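Clavulanic acid biosynthesis oligopeptide binding protein 2 (Streptomyces clavuligerus, PDB 2WOL) probably binds peptides as an extracellular solute-binding protein of family 5 associated with clavulanic acid biosynthesis. Local coordinates at residues 40-45 with 221-226; 348-353 with 360-365; 495-500 with 508-513. All blocks are in the same frame, centred on the assembly; numbering follows the deposited sequence.

Overall arrangement
Contact 1 lies at the surface, where a loop carboxylate holds the turn of a hairpin at the edge of a mixed sheet. Contacts 2 and 3 are partly buried on the opposite side of the chain's centre, their centres about 38 and 41 Å from that of contact 1. They share helix 503-520, which carries segment 508-513 and also flanks the loop of contact 2; Gln360 NE2 probably hydrogen-bonds to Arg511 O, joining the two. Both use a water, bridging backbone atoms in contact 2 and side chains in contact 3. The direct bond of contact 2 runs from a hydroxyl to a carbonyl, whereas in contact 3 methyl groups, an indole and a carboxylate pack between helices.

Contact 1: 40-45 with 221-226; sequences SADVDS and EPDTLL
Asp42 reaches across to the turn at Pro222 and Asp223, and its side chain supplies the polar part of this contact. The segment 40-45 follows strand 34-39, while 221-226 spans the turn of the hairpin formed by strands 215-221 and 225-230. CB of Asp42 comes first, lying 3.8 Å from Asp223 OD1. With CG anti to the backbone N (chi1 -156°), the carboxylate is carried out to the hairpin. CG itself stands 3.5 Å from Asp223 N. At the tip the two oxygens part company: OD1 turns back to its own chain, taking a weak bond from Val43 N, while OD2 accepts Asp223 N at 2.8 Å. That bond is nearly straight at the hydrogen (163°), yet the donor arrives well above the carboxylate plane. OD2 also rests against Pro222 CA, 3.3 Å away. Where the turn closes, Thr224 and Leu225 both face Glu221, a classic beta bulge, and Glu221 O accepts both of their N-H groups. Val43 CG1 packs on Leu226 CD2 at 4.3 Å; helix 54-63 adjoins this pair, Val56 touching Val43 and Leu59 touching Leu226. The carboxylate thus ties the turn to the loop, but Asp223 OD1 lies only 3.9 Å from Asp42 OD2, so the two acids probably repel one another, a cost that the amide donor may partly repay.

Contact 2: 348-353 with 360-365; sequences TTALFP and QDLDLY
Thr349 and Ala350 meet Leu362 and Asp363 where a long loop of this family 5 solute-binding fold doubles back on itself between strand 346-347 and helix 375-384. The two backbones pass in opposite senses, Thr349 beside Asp363 and Ala350 beside Leu362, but neither is a strand and the link between them is made by a side chain and a water.

The direct polar link is the hydroxyl of Thr349. Its chi1 of 63° sets OG1 between the backbone N and the carbonyl carbon, from where it donates to Leu362 O at 2.7 Å, approaching from above the carbonyl plane. An indirect link runs beside it: water 1 donates to Thr349 O and accepts from Leu364 N, both at 2.9 Å. Thr349 O and Leu362 O, both acceptors, lie 3.2 Å apart, and the water's hydrogen on Thr349 O probably eases their repulsion.

The remaining touches are packing. The Thr349 and Asp363 side chains cross at about a right angle, with CG2 of the threonine 3.5 Å from Asp363 OD1. Ala350 points its methyl toward segment 360-365 and touches Leu362 CB at 4.0 Å, a small apolar touch next to the hydroxyl bond.

Helix 503-520 flanks this loop. Its Glu514 accepts the N-H groups of Leu351 and Phe352 on OE2 and takes Gln360 NE2 on OE1, thereby holding both arms, while Arg515 lies against Leu362. Within the first arm, Thr348 OG1 donates to Ala350 O at 2.8 Å, the donor standing 42° out of that carbonyl plane.

Contact 3: 495-500 with 508-513; sequences DETLHT and ELWRAV
Thr497 lays its methyl over one face of the Trp510 indole, the two side chains crossing at about a right angle. CG2 sits 3.6 Å from the centroid of the five-membered ring and 14° off its normal, a CH-pi contact. The threonine's chi1 of 71° puts OG1 between the backbone N and the carbonyl carbon and CG2 beside the N, over the indole. The same methyl lies 3.6 Å from Leu509 CB, the threonine and leucine sliding past each other in opposite directions. These residues join a pair of nearly antiparallel helices, 488-499 and 503-520, whose short segments have axes 9.6 Å apart at an angle of 164°: a helical hairpin.

Leu509 packs beside the threonine, CD1 meeting Thr500 OG1 tip to tip and CD2 lying 3.7 Å from Glu496 OE1. The glutamate, extended beyond CG, crosses the leucine at about a right angle, CG lying by Leu509 CD1 and the carboxylate by CD2.

Thr500 OG1 donates to Glu496 O at 2.6 Å, on the face opposite to His499 N, and Thr497 OG1 bonds to Ile494 O one turn back. Water 2, in the plane of the indole at its edge, accepts from Trp510 NE1 at 3.0 Å and donates to Thr497 OG1. Direct touches thus hold the helices by shape and CH-pi contact, while hydroxyl and indole N-H, too poorly angled to bond each other, meet through the water.

Contact 1: 40-45 with 221-226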
ATOM      1  N   SER A  40       7.733   0.405  16.152  1.00  9.36           N
ATOM      2  CA  SER A  40       8.209  -0.860  16.700  1.00 10.07           C
ATOM      3  C   SER A  40       9.321  -1.452  15.842  1.00 10.44           C
ATOM      4  O   SER A  40      10.015  -2.371  16.275  1.00 11.43           O
ATOM      5  CB  SER A  40       7.058  -1.860  16.852  1.00  9.91           C
ATOM      6  OG  SER A  40       6.690  -2.437  15.612  1.00 11.78           O
ATOM      7  N   ALA A  41       9.476  -0.923  14.629  1.00 10.20           N
ATOM      8  CA  ALA A  41      10.438  -1.435  13.660  1.00  9.95           C
ATOM      9  C   ALA A  41      11.286  -0.312  13.082  1.00  9.65           C
ATOM     10  O   ALA A  41      10.838   0.829  12.982  1.00  9.23           O
ATOM     11  CB  ALA A  41       9.718  -2.172  12.550  1.00 10.19           C
ATOM     12  N   ASP A  42      12.516  -0.644  12.704  1.00  9.59           N
ATOM     13  CA  ASP A  42      13.394   0.285  12.002  1.00  9.63           C
ATOM     14  C   ASP A  42      12.900   0.444  10.564  1.00  9.51           C
ATOM     15  O   ASP A  42      12.158  -0.401  10.053  1.00  9.08           O
ATOM     16  CB  ASP A  42      14.827  -0.270  12.012  1.00  9.94           C
ATOM     17  CG  ASP A  42      15.896   0.810  11.845  1.00 10.80           C
ATOM     18  OD1 ASP A  42      15.573   1.973  11.536  1.00 10.80           O
ATOM     19  OD2 ASP A  42      17.086   0.473  12.024  1.00 12.17           O
ATOM     20  N   VAL A  43      13.303   1.531   9.919  1.00  9.55           N
ATOM     21  CA  VAL A  43      13.082   1.683   8.485  1.00  9.79           C
ATOM     22  C   VAL A  43      13.731   0.514   7.742  1.00  9.64           C
ATOM     23  O   VAL A  43      14.744  -0.032   8.193  1.00 10.02           O
ATOM     24  CB  VAL A  43      13.652   3.025   7.950  1.00  9.81           C
ATOM     25  CG1 VAL A  43      12.992   4.203   8.654  1.00 10.64           C
ATOM     26  CG2 VAL A  43      15.178   3.092   8.102  1.00 10.55           C
ATOM     27  N   ASP A  44      13.142   0.119   6.617  1.00  9.43           N
ATOM     28  CA  ASP A  44      13.785  -0.878   5.763  1.00  9.19           C
ATOM     29  C   ASP A  44      14.968  -0.275   4.996  1.00  9.48           C
ATOM     30  O   ASP A  44      15.970  -0.952   4.757  1.00  9.81           O
ATOM     31  CB  ASP A  44      12.780  -1.583   4.828  1.00  9.06           C
ATOM     32  CG  ASP A  44      11.950  -0.614   3.980  1.00  9.69           C
ATOM     33  OD1 ASP A  44      11.937   0.602   4.254  1.00  9.87           O
ATOM     34  OD2 ASP A  44      11.288  -1.098   3.035  1.00 10.93           O
ATOM     35  N   SER A  45      14.853   1.003   4.641  1.00  8.92           N
ATOM     36  CA  SER A  45      15.921   1.732   3.960  1.00  8.83           C
ATOM     37  C   SER A  45      15.700   3.237   4.052  1.00  8.75           C
ATOM     38  O   SER A  45      14.555   3.700   4.128  1.00  8.72           O
ATOM     39  CB  SER A  45      15.993   1.313   2.487  1.00  8.91           C
ATOM     40  OG  SER A  45      17.065   1.965   1.827  1.00  9.27           O
ATOM     41  N   GLU A 221      20.485   5.784  13.978  1.00 14.75           N
ATOM     42  CA  GLU A 221      21.132   4.721  14.731  1.00 15.46           C
ATOM     43  C   GLU A 221      20.259   3.482  14.593  1.00 15.17           C
ATOM     44  O   GLU A 221      19.157   3.448  15.139  1.00 15.03           O
ATOM     45  CB  GLU A 221      21.310   5.115  16.202  1.00 15.94           C
ATOM     46  CG  GLU A 221      22.189   4.156  17.008  1.00 18.39           C
ATOM     47  CD  GLU A 221      23.601   4.041  16.449  1.00 21.42           C
ATOM     48  OE1 GLU A 221      24.251   5.089  16.235  1.00 22.58           O
ATOM     49  OE2 GLU A 221      24.064   2.901  16.226  1.00 23.75           O
ATOM     50  N   PRO A 222      20.734   2.469  13.844  1.00 15.33           N
ATOM     51  CA  PRO A 222      19.929   1.279  13.565  1.00 15.17           C
ATOM     52  C   PRO A 222      19.252   0.701  14.805  1.00 15.23           C
ATOM     53  O   PRO A 222      19.876   0.596  15.869  1.00 15.28           O
ATOM     54  CB  PRO A 222      20.951   0.298  12.987  1.00 15.32           C
ATOM     55  CG  PRO A 222      21.932   1.176  12.304  1.00 15.55           C
ATOM     56  CD  PRO A 222      22.060   2.386  13.199  1.00 15.29           C
ATOM     57  N   ASP A 223      17.966   0.377  14.656  1.00 15.08           N
ATOM     58  CA  ASP A 223      17.140  -0.219  15.710  1.00 15.25           C
ATOM     59  C   ASP A 223      16.988   0.661  16.953  1.00 14.64           C
ATOM     60  O   ASP A 223      16.552   0.185  18.002  1.00 14.96           O
ATOM     61  CB  ASP A 223      17.670  -1.609  16.100  1.00 15.67           C
ATOM     62  CG  ASP A 223      17.696  -2.579  14.930  1.00 17.55           C
ATOM     63  OD1 ASP A 223      16.678  -2.689  14.212  1.00 20.00           O
ATOM     64  OD2 ASP A 223      18.739  -3.236  14.728  1.00 21.19           O
ATOM     65  N   THR A 224      17.326   1.943  16.832  1.00 13.91           N
ATOM     66  CA  THR A 224      17.369   2.822  17.999  1.00 13.40           C
ATOM     67  C   THR A 224      16.662   4.162  17.781  1.00 12.72           C
ATOM     68  O   THR A 224      15.715   4.496  18.503  1.00 12.43           O
ATOM     69  CB  THR A 224      18.828   3.040  18.469  1.00 13.48           C
ATOM     70  OG1 THR A 224      19.422   1.766  18.758  1.00 14.25           O
ATOM     71  CG2 THR A 224      18.882   3.917  19.715  1.00 13.97           C
ATOM     72  N   LEU A 225      17.120   4.929  16.796  1.00 12.10           N
ATOM     73  CA  LEU A 225      16.543   6.245  16.548  1.00 11.93           C
ATOM     74  C   LEU A 225      16.784   6.757  15.134  1.00 11.27           C
ATOM     75  O   LEU A 225      17.694   6.304  14.431  1.00 11.08           O
ATOM     76  CB  LEU A 225      17.047   7.268  17.583  1.00 11.95           C
ATOM     77  CG  LEU A 225      18.547   7.581  17.681  1.00 12.43           C
ATOM     78  CD1 LEU A 225      18.989   8.591  16.625  1.00 12.49           C
ATOM     79  CD2 LEU A 225      18.883   8.102  19.078  1.00 12.76           C
ATOM     80  N   LEU A 226      15.951   7.714  14.736  1.00 10.68           N
ATOM     81  CA  LEU A 226      16.138   8.462  13.506  1.00 10.37           C
ATOM     82  C   LEU A 226      15.729   9.895  13.791  1.00 10.52           C
ATOM     83  O   LEU A 226      14.581  10.157  14.163  1.00 10.51           O
ATOM     84  CB  LEU A 226      15.293   7.872  12.370  1.00 10.23           C
ATOM     85  CG  LEU A 226      15.281   8.625  11.036  1.00 10.28           C
ATOM     86  CD1 LEU A 226      16.660   8.608  10.373  1.00 11.86           C
ATOM     87  CD2 LEU A 226      14.233   8.031  10.114  1.00 10.59           C
TER

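Contact 2: 348-353 with 360-365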
ATOM      1  N   THR A 348     -16.928  -7.530   3.326  1.00  8.56           N
ATOM      2  CA  THR A 348     -17.033  -7.263   1.903  1.00  8.53           C
ATOM      3  C   THR A 348     -17.296  -8.546   1.123  1.00  8.46           C
ATOM      4  O   THR A 348     -16.782  -9.606   1.481  1.00  8.37           O
ATOM      5  CB  THR A 348     -15.777  -6.533   1.358  1.00  8.64           C
ATOM      6  OG1 THR A 348     -15.975  -6.200  -0.019  1.00  9.00           O
ATOM      7  CG2 THR A 348     -14.529  -7.390   1.493  1.00  8.29           C
ATOM      8  N   THR A 349     -18.104  -8.434   0.070  1.00  8.81           N
ATOM      9  CA  THR A 349     -18.341  -9.540  -0.858  1.00  9.18           C
ATOM     10  C   THR A 349     -17.661  -9.290  -2.209  1.00  9.27           C
ATOM     11  O   THR A 349     -17.798 -10.084  -3.141  1.00  9.55           O
ATOM     12  CB  THR A 349     -19.842  -9.776  -1.091  1.00  9.11           C
ATOM     13  OG1 THR A 349     -20.413  -8.619  -1.710  1.00 10.12           O
ATOM     14  CG2 THR A 349     -20.556 -10.042   0.231  1.00  9.43           C
ATOM     15  N   ALA A 350     -16.943  -8.176  -2.315  1.00  9.10           N
ATOM     16  CA  ALA A 350     -16.165  -7.864  -3.513  1.00  9.38           C
ATOM     17  C   ALA A 350     -14.765  -7.358  -3.146  1.00  9.29           C
ATOM     18  O   ALA A 350     -14.387  -7.349  -1.974  1.00  9.31           O
ATOM     19  CB  ALA A 350     -16.910  -6.864  -4.389  1.00  9.73           C
ATOM     20  N   LEU A 351     -14.009  -6.936  -4.157  1.00  9.38           N
ATOM     21  CA  LEU A 351     -12.576  -6.691  -3.994  1.00  9.30           C
ATOM     22  C   LEU A 351     -12.194  -5.227  -3.762  1.00  9.23           C
ATOM     23  O   LEU A 351     -11.476  -4.922  -2.811  1.00  9.18           O
ATOM     24  CB  LEU A 351     -11.798  -7.274  -5.181  1.00  9.28           C
ATOM     25  CG  LEU A 351     -12.095  -8.743  -5.525  1.00  9.58           C
ATOM     26  CD1 LEU A 351     -11.500  -9.119  -6.867  1.00  9.93           C
ATOM     27  CD2 LEU A 351     -11.591  -9.690  -4.444  1.00  9.88           C
ATOM     28  N   PHE A 352     -12.671  -4.330  -4.626  1.00  9.40           N
ATOM     29  CA  PHE A 352     -12.300  -2.910  -4.548  1.00 10.00           C
ATOM     30  C   PHE A 352     -12.687  -2.270  -3.220  1.00 10.69           C
ATOM     31  O   PHE A 352     -13.815  -2.448  -2.752  1.00 10.71           O
ATOM     32  CB  PHE A 352     -12.976  -2.096  -5.659  1.00 10.03           C
ATOM     33  CG  PHE A 352     -12.451  -2.365  -7.046  1.00  9.90           C
ATOM     34  CD1 PHE A 352     -13.339  -2.601  -8.093  1.00 10.33           C
ATOM     35  CD2 PHE A 352     -11.082  -2.359  -7.315  1.00 10.03           C
ATOM     36  CE1 PHE A 352     -12.875  -2.838  -9.386  1.00 10.30           C
ATOM     37  CE2 PHE A 352     -10.613  -2.594  -8.609  1.00 10.82           C
ATOM     38  CZ  PHE A 352     -11.514  -2.835  -9.639  1.00  9.88           C
ATOM     39  N   PRO A 353     -11.756  -1.515  -2.607  1.00 11.43           N
ATOM     40  CA  PRO A 353     -12.125  -0.637  -1.493  1.00 12.32           C
ATOM     41  C   PRO A 353     -13.047   0.489  -1.978  1.00 13.32           C
ATOM     42  O   PRO A 353     -12.982   0.867  -3.151  1.00 13.56           O
ATOM     43  CB  PRO A 353     -10.779  -0.053  -1.040  1.00 12.43           C
ATOM     44  CG  PRO A 353      -9.741  -0.940  -1.626  1.00 12.06           C
ATOM     45  CD  PRO A 353     -10.317  -1.450  -2.906  1.00 11.43           C
ATOM     46  N   GLN A 360     -18.353  -1.218  -6.420  1.00 12.86           N
ATOM     47  CA  GLN A 360     -19.702  -1.585  -6.844  1.00 12.59           C
ATOM     48  C   GLN A 360     -20.320  -2.636  -5.934  1.00 12.66           C
ATOM     49  O   GLN A 360     -19.608  -3.337  -5.207  1.00 12.60           O
ATOM     50  CB  GLN A 360     -19.667  -2.131  -8.276  1.00 12.83           C
ATOM     51  CG  GLN A 360     -18.887  -3.446  -8.397  1.00 12.72           C
ATOM     52  CD  GLN A 360     -18.844  -4.005  -9.805  1.00 12.64           C
ATOM     53  OE1 GLN A 360     -19.785  -3.844 -10.587  1.00 13.06           O
ATOM     54  NE2 GLN A 360     -17.746  -4.684 -10.134  1.00 11.61           N
ATOM     55  N   ASP A 361     -21.646  -2.751  -6.003  1.00 12.68           N
ATOM     56  CA  ASP A 361     -22.363  -3.864  -5.391  1.00 12.64           C
ATOM     57  C   ASP A 361     -22.126  -5.107  -6.227  1.00 12.24           C
ATOM     58  O   ASP A 361     -22.496  -5.151  -7.402  1.00 12.79           O
ATOM     59  CB  ASP A 361     -23.863  -3.587  -5.347  1.00 12.98           C
ATOM     60  CG  ASP A 361     -24.232  -2.497  -4.373  1.00 14.31           C
ATOM     61  OD1 ASP A 361     -23.360  -2.049  -3.594  1.00 14.79           O
ATOM     62  OD2 ASP A 361     -25.414  -2.096  -4.394  1.00 17.32           O
ATOM     63  N   LEU A 362     -21.502  -6.110  -5.619  1.00 11.51           N
ATOM     64  CA  LEU A 362     -21.205  -7.348  -6.314  1.00 10.95           C
ATOM     65  C   LEU A 362     -21.143  -8.467  -5.285  1.00 10.66           C
ATOM     66  O   LEU A 362     -20.277  -8.468  -4.412  1.00 10.81           O
ATOM     67  CB  LEU A 362     -19.881  -7.225  -7.084  1.00 11.05           C
ATOM     68  CG  LEU A 362     -19.388  -8.427  -7.895  1.00 10.52           C
ATOM     69  CD1 LEU A 362     -20.322  -8.764  -9.056  1.00 10.77           C
ATOM     70  CD2 LEU A 362     -17.981  -8.165  -8.398  1.00 10.42           C
ATOM     71  N   ASP A 363     -22.093  -9.396  -5.376  1.00 10.24           N
ATOM     72  CA  ASP A 363     -22.161 -10.523  -4.453  1.00  9.78           C
ATOM     73  C   ASP A 363     -22.656 -11.751  -5.207  1.00  9.53           C
ATOM     74  O   ASP A 363     -23.831 -12.109  -5.141  1.00  9.88           O
ATOM     75  CB  ASP A 363     -23.071 -10.189  -3.260  1.00  9.76           C
ATOM     76  CG  ASP A 363     -23.056 -11.261  -2.179  1.00 10.03           C
ATOM     77  OD1 ASP A 363     -22.142 -12.116  -2.169  1.00  9.89           O
ATOM     78  OD2 ASP A 363     -23.972 -11.242  -1.329  1.00 11.03           O
ATOM     79  N   LEU A 364     -21.744 -12.386  -5.937  1.00  9.32           N
ATOM     80  CA  LEU A 364     -22.102 -13.518  -6.784  1.00  9.03           C
ATOM     81  C   LEU A 364     -22.440 -14.773  -5.995  1.00  8.78           C
ATOM     82  O   LEU A 364     -23.217 -15.605  -6.470  1.00  9.03           O
ATOM     83  CB  LEU A 364     -21.000 -13.814  -7.812  1.00  9.06           C
ATOM     84  CG  LEU A 364     -20.691 -12.717  -8.838  1.00  9.88           C
ATOM     85  CD1 LEU A 364     -19.717 -13.240  -9.889  1.00 10.49           C
ATOM     86  CD2 LEU A 364     -21.958 -12.184  -9.518  1.00 10.54           C
ATOM     87  N   TYR A 365     -21.863 -14.902  -4.798  1.00  8.56           N
ATOM     88  CA  TYR A 365     -22.047 -16.093  -3.968  1.00  8.32           C
ATOM     89  C   TYR A 365     -22.551 -15.744  -2.566  1.00  8.58           C
ATOM     90  O   TYR A 365     -21.805 -15.848  -1.593  1.00  8.48           O
ATOM     91  CB  TYR A 365     -20.746 -16.911  -3.917  1.00  8.09           C
ATOM     92  CG  TYR A 365     -20.086 -17.000  -5.271  1.00  7.73           C
ATOM     93  CD1 TYR A 365     -18.881 -16.342  -5.529  1.00  8.23           C
ATOM     94  CD2 TYR A 365     -20.695 -17.700  -6.311  1.00  8.15           C
ATOM     95  CE1 TYR A 365     -18.281 -16.407  -6.787  1.00  7.12           C
ATOM     96  CE2 TYR A 365     -20.115 -17.762  -7.565  1.00  7.41           C
ATOM     97  CZ  TYR A 365     -18.909 -17.116  -7.801  1.00  7.18           C
ATOM     98  OH  TYR A 365     -18.349 -17.201  -9.057  1.00  7.30           O
TER
HETATM   99  O   HOH W   1     -19.010 -11.422  -5.420  1.00  8.97           O

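Contact 3: 495-500 with 508-513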
ATOM      1  N   ASP A 495      -5.890  -3.732 -20.136  1.00 13.10           N
ATOM      2  CA  ASP A 495      -5.215  -2.942 -21.165  1.00 13.71           C
ATOM      3  C   ASP A 495      -6.103  -1.799 -21.655  1.00 13.81           C
ATOM      4  O   ASP A 495      -5.628  -0.676 -21.838  1.00 13.64           O
ATOM      5  CB  ASP A 495      -4.778  -3.831 -22.336  1.00 13.91           C
ATOM      6  CG  ASP A 495      -3.574  -4.702 -21.998  1.00 15.08           C
ATOM      7  OD1 ASP A 495      -2.920  -4.466 -20.957  1.00 16.57           O
ATOM      8  OD2 ASP A 495      -3.275  -5.627 -22.787  1.00 17.73           O
ATOM      9  N   GLU A 496      -7.394  -2.072 -21.846  1.00 13.79           N
ATOM     10  CA  GLU A 496      -8.318  -1.034 -22.307  1.00 14.27           C
ATOM     11  C   GLU A 496      -8.430   0.136 -21.325  1.00 13.89           C
ATOM     12  O   GLU A 496      -8.421   1.297 -21.742  1.00 13.85           O
ATOM     13  CB  GLU A 496      -9.701  -1.603 -22.630  1.00 14.36           C
ATOM     14  CG  GLU A 496     -10.580  -0.619 -23.398  1.00 15.22           C
ATOM     15  CD  GLU A 496     -11.909  -1.197 -23.844  1.00 15.77           C
ATOM     16  OE1 GLU A 496     -12.081  -2.435 -23.818  1.00 18.16           O
ATOM     17  OE2 GLU A 496     -12.786  -0.391 -24.228  1.00 18.03           O
ATOM     18  N   THR A 497      -8.519  -0.161 -20.028  1.00 13.86           N
ATOM     19  CA  THR A 497      -8.597   0.898 -19.014  1.00 14.04           C
ATOM     20  C   THR A 497      -7.401   1.847 -19.103  1.00 14.51           C
ATOM     21  O   THR A 497      -7.552   3.057 -18.947  1.00 14.73           O
ATOM     22  CB  THR A 497      -8.690   0.352 -17.560  1.00 13.86           C
ATOM     23  OG1 THR A 497      -7.436  -0.217 -17.161  1.00 12.94           O
ATOM     24  CG2 THR A 497      -9.799  -0.683 -17.412  1.00 13.48           C
ATOM     25  N   LEU A 498      -6.226   1.284 -19.382  1.00 15.12           N
ATOM     26  CA  LEU A 498      -4.972   2.038 -19.366  1.00 15.81           C
ATOM     27  C   LEU A 498      -4.861   3.120 -20.444  1.00 16.61           C
ATOM     28  O   LEU A 498      -4.102   4.077 -20.277  1.00 16.64           O
ATOM     29  CB  LEU A 498      -3.768   1.092 -19.412  1.00 15.41           C
ATOM     30  CG  LEU A 498      -3.547   0.256 -18.145  1.00 15.32           C
ATOM     31  CD1 LEU A 498      -2.463  -0.785 -18.364  1.00 15.72           C
ATOM     32  CD2 LEU A 498      -3.224   1.132 -16.935  1.00 15.33           C
ATOM     33  N   HIS A 499      -5.622   2.973 -21.531  1.00 17.79           N
ATOM     34  CA  HIS A 499      -5.675   4.006 -22.576  1.00 18.78           C
ATOM     35  C   HIS A 499      -7.007   4.756 -22.635  1.00 19.60           C
ATOM     36  O   HIS A 499      -7.192   5.629 -23.489  1.00 19.79           O
ATOM     37  CB  HIS A 499      -5.319   3.430 -23.954  1.00 18.87           C
ATOM     38  CG  HIS A 499      -6.367   2.527 -24.529  1.00 18.73           C
ATOM     39  ND1 HIS A 499      -6.165   1.177 -24.712  1.00 18.28           N
ATOM     40  CD2 HIS A 499      -7.620   2.783 -24.976  1.00 18.09           C
ATOM     41  CE1 HIS A 499      -7.250   0.639 -25.240  1.00 18.27           C
ATOM     42  NE2 HIS A 499      -8.148   1.592 -25.406  1.00 18.54           N
ATOM     43  N   THR A 500      -7.933   4.414 -21.742  1.00 20.28           N
ATOM     44  CA  THR A 500      -9.232   5.083 -21.689  1.00 21.09           C
ATOM     45  C   THR A 500      -9.092   6.395 -20.922  1.00 21.95           C
ATOM     46  O   THR A 500      -8.753   6.400 -19.735  1.00 22.28           O
ATOM     47  CB  THR A 500     -10.328   4.173 -21.067  1.00 20.97           C
ATOM     48  OG1 THR A 500     -10.454   2.977 -21.847  1.00 20.67           O
ATOM     49  CG2 THR A 500     -11.680   4.878 -21.032  1.00 20.86           C
ATOM     50  N   GLU A 508     -16.288   1.786 -15.472  1.00 16.26           N
ATOM     51  CA  GLU A 508     -17.173   0.722 -15.951  1.00 15.80           C
ATOM     52  C   GLU A 508     -16.399  -0.489 -16.454  1.00 14.88           C
ATOM     53  O   GLU A 508     -16.813  -1.625 -16.238  1.00 14.90           O
ATOM     54  CB  GLU A 508     -18.131   1.232 -17.037  1.00 16.33           C
ATOM     55  CG  GLU A 508     -19.300   2.059 -16.505  1.00 18.39           C
ATOM     56  CD  GLU A 508     -20.071   1.353 -15.396  1.00 20.52           C
ATOM     57  OE1 GLU A 508     -20.583   0.233 -15.627  1.00 22.45           O
ATOM     58  OE2 GLU A 508     -20.165   1.923 -14.289  1.00 21.93           O
ATOM     59  N   LEU A 509     -15.280  -0.241 -17.129  1.00 13.86           N
ATOM     60  CA  LEU A 509     -14.398  -1.317 -17.559  1.00 12.65           C
ATOM     61  C   LEU A 509     -13.839  -2.071 -16.355  1.00 11.94           C
ATOM     62  O   LEU A 509     -13.792  -3.297 -16.358  1.00 11.64           O
ATOM     63  CB  LEU A 509     -13.263  -0.778 -18.430  1.00 13.04           C
ATOM     64  CG  LEU A 509     -13.639  -0.336 -19.848  1.00 13.56           C
ATOM     65  CD1 LEU A 509     -12.549   0.555 -20.419  1.00 14.14           C
ATOM     66  CD2 LEU A 509     -13.915  -1.529 -20.766  1.00 14.49           C
ATOM     67  N   TRP A 510     -13.433  -1.332 -15.323  1.00 10.93           N
ATOM     68  CA  TRP A 510     -12.913  -1.955 -14.106  1.00 10.26           C
ATOM     69  C   TRP A 510     -13.958  -2.790 -13.378  1.00 10.07           C
ATOM     70  O   TRP A 510     -13.630  -3.829 -12.804  1.00  9.77           O
ATOM     71  CB  TRP A 510     -12.285  -0.921 -13.173  1.00  9.92           C
ATOM     72  CG  TRP A 510     -10.872  -0.600 -13.544  1.00  9.42           C
ATOM     73  CD1 TRP A 510     -10.388   0.601 -13.977  1.00  9.55           C
ATOM     74  CD2 TRP A 510      -9.753  -1.500 -13.522  1.00  8.68           C
ATOM     75  NE1 TRP A 510      -9.039   0.508 -14.220  1.00  9.25           N
ATOM     76  CE2 TRP A 510      -8.624  -0.771 -13.952  1.00  8.96           C
ATOM     77  CE3 TRP A 510      -9.596  -2.852 -13.172  1.00  9.00           C
ATOM     78  CZ2 TRP A 510      -7.353  -1.348 -14.049  1.00  9.27           C
ATOM     79  CZ3 TRP A 510      -8.331  -3.424 -13.269  1.00  8.92           C
ATOM     80  CH2 TRP A 510      -7.228  -2.674 -13.704  1.00  9.07           C
ATOM     81  N   ARG A 511     -15.209  -2.339 -13.419  1.00 10.21           N
ATOM     82  CA  ARG A 511     -16.319  -3.106 -12.862  1.00 10.31           C
ATOM     83  C   ARG A 511     -16.512  -4.430 -13.590  1.00 10.18           C
ATOM     84  O   ARG A 511     -16.803  -5.447 -12.961  1.00  9.99           O
ATOM     85  CB  ARG A 511     -17.611  -2.287 -12.865  1.00 10.62           C
ATOM     86  CG  ARG A 511     -17.607  -1.208 -11.815  1.00 11.92           C
ATOM     87  CD  ARG A 511     -18.808  -0.306 -11.895  1.00 14.12           C
ATOM     88  NE  ARG A 511     -18.824   0.554 -10.718  1.00 16.31           N
ATOM     89  CZ  ARG A 511     -19.589   1.629 -10.564  1.00 18.80           C
ATOM     90  NH1 ARG A 511     -20.417   2.016 -11.527  1.00 19.65           N
ATOM     91  NH2 ARG A 511     -19.510   2.326  -9.439  1.00 19.68           N
ATOM     92  N   ALA A 512     -16.333  -4.416 -14.911  1.00 10.07           N
ATOM     93  CA  ALA A 512     -16.380  -5.642 -15.703  1.00 10.13           C
ATOM     94  C   ALA A 512     -15.226  -6.584 -15.343  1.00 10.09           C
ATOM     95  O   ALA A 512     -15.420  -7.797 -15.247  1.00 10.85           O
ATOM     96  CB  ALA A 512     -16.373  -5.329 -17.195  1.00 10.23           C
ATOM     97  N   VAL A 513     -14.032  -6.027 -15.142  1.00  9.80           N
ATOM     98  CA  VAL A 513     -12.890  -6.828 -14.687  1.00  9.47           C
ATOM     99  C   VAL A 513     -13.202  -7.522 -13.363  1.00  9.08           C
ATOM    100  O   VAL A 513     -13.030  -8.732 -13.240  1.00  8.72           O
ATOM    101  CB  VAL A 513     -11.596  -5.990 -14.534  1.00  9.51           C
ATOM    102  CG1 VAL A 513     -10.463  -6.836 -13.954  1.00  9.61           C
ATOM    103  CG2 VAL A 513     -11.178  -5.399 -15.874  1.00 10.10           C
TER
HETATM  104  O   HOH W   2      -6.597   1.874 -15.406  1.00 12.30           O